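Local structure of beta 1-3 glucanase (Clostridium beijerinckii NCIMB 8052, 5H4E) at residues F40-V43 with L49-M52. The protein probably hydrolyses beta-1,3-glucans, as a glycoside hydrolase family 64 (GH64) beta-1,3-glucanase domain. Sequence-based numbering, arbitrary orientation.
Sequences FVHV and LIPM
Strands 40-43 and 49-51 pair as a beta hairpin at the edge of an antiparallel sheet, in which 40-43 is also joined to strand 26-33 by backbone hydrogen bonds of Val41 with Gly32 and Val43 with Ile30. His42 and Ile50 form the hydrogen-bonded pair, His42 N giving to Ile50 O and Ile50 N to His42 O, each at 3.0 Å. Past the non-hydrogen-bonded pair Val41-Pro51, Met52 N makes an almost straight bond to Phe40 O (2.8 Å, 176° at the hydrogen). A water that donates to both Phe40 O and Met52 O fastens this end a second time, and Met52, extended beyond CG, sets CE 3.3 Å from Val41 O. Val43 and Leu49 share one face of the hairpin, His42 and Ile50 the other. Leu49 CD2 meets Val43 CG2 at 3.8 Å, and its CB and CD2 also rest against Val41 CG2; Ile92 and Pro90 of strand 86-92 add to this apolar patch. CG of His42 sits between its backbone N and carbonyl carbon (chi1 58°), which brings the imidazole toward Ile50. Ile50 CB lies over one ring face, offset toward NE2, in a CH-pi contact, and Tyr77 stacks on the imidazole. A second water, in the imidazole plane, joins His42 NE2 (2.7 Å) to Pro51 O (3.2 Å).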
# COMPACT_ATOMS: atom_id res chain seq x y z
N PHE A 40 3.87 -18.76 5.41
CA PHE A 40 2.65 -17.99 5.19
C PHE A 40 1.52 -18.62 5.97
O PHE A 40 1.37 -19.84 6.00
CB PHE A 40 2.30 -17.91 3.70
CG PHE A 40 2.93 -16.74 3.00
CD1 PHE A 40 2.30 -15.50 2.97
CD2 PHE A 40 4.16 -16.88 2.37
CE1 PHE A 40 2.89 -14.43 2.33
CE2 PHE A 40 4.75 -15.81 1.72
CZ PHE A 40 4.12 -14.58 1.71
N VAL A 41 0.73 -17.78 6.61
CA VAL A 41 -0.31 -18.21 7.53
C VAL A 41 -1.59 -17.42 7.31
O VAL A 41 -1.58 -16.33 6.73
CB VAL A 41 0.13 -18.02 9.00
CG1 VAL A 41 1.35 -18.85 9.30
CG2 VAL A 41 0.42 -16.53 9.28
N HIS A 42 -2.69 -17.98 7.78
CA HIS A 42 -3.91 -17.21 7.96
C HIS A 42 -4.27 -17.28 9.44
O HIS A 42 -3.97 -18.27 10.11
CB HIS A 42 -5.06 -17.74 7.11
CG HIS A 42 -5.39 -19.17 7.37
ND1 HIS A 42 -6.51 -19.56 8.05
CD2 HIS A 42 -4.74 -20.31 7.02
CE1 HIS A 42 -6.54 -20.88 8.13
NE2 HIS A 42 -5.48 -21.36 7.51
N VAL A 43 -4.89 -16.22 9.93
CA VAL A 43 -5.22 -16.13 11.35
C VAL A 43 -6.61 -16.69 11.59
O VAL A 43 -7.57 -16.29 10.93
CB VAL A 43 -5.17 -14.66 11.84
CG1 VAL A 43 -5.34 -14.60 13.34
CG2 VAL A 43 -3.88 -14.02 11.41
N LEU A 49 -1.76 -18.55 14.37
CA LEU A 49 -1.22 -18.44 13.02
C LEU A 49 -1.20 -19.83 12.37
O LEU A 49 -0.27 -20.60 12.57
CB LEU A 49 0.18 -17.84 13.03
CG LEU A 49 0.29 -16.44 13.65
CD1 LEU A 49 1.68 -15.85 13.41
CD2 LEU A 49 -0.80 -15.52 13.11
N ILE A 50 -2.24 -20.14 11.60
CA ILE A 50 -2.34 -21.46 10.95
C ILE A 50 -1.60 -21.47 9.63
O ILE A 50 -1.94 -20.70 8.73
CB ILE A 50 -3.80 -21.86 10.68
CG1 ILE A 50 -4.68 -21.63 11.91
CG2 ILE A 50 -3.86 -23.32 10.26
CD1 ILE A 50 -4.25 -22.44 13.13
N PRO A 51 -0.60 -22.35 9.49
CA PRO A 51 0.15 -22.42 8.23
C PRO A 51 -0.74 -22.63 7.02
O PRO A 51 -1.66 -23.45 7.07
CB PRO A 51 1.07 -23.64 8.43
CG PRO A 51 1.23 -23.72 9.92
CD PRO A 51 -0.11 -23.34 10.47
N MET A 52 -0.51 -21.88 5.94
CA MET A 52 -1.21 -22.17 4.70
C MET A 52 -0.68 -23.47 4.12
O MET A 52 0.52 -23.72 4.12
CB MET A 52 -1.05 -21.05 3.68
CG MET A 52 -1.69 -19.73 4.05
SD MET A 52 -1.51 -18.59 2.67
CE MET A 52 -1.92 -17.04 3.48
O HOH W 1 2.71 -22.05 4.89
O HOH W 2 -4.82 -23.85 6.73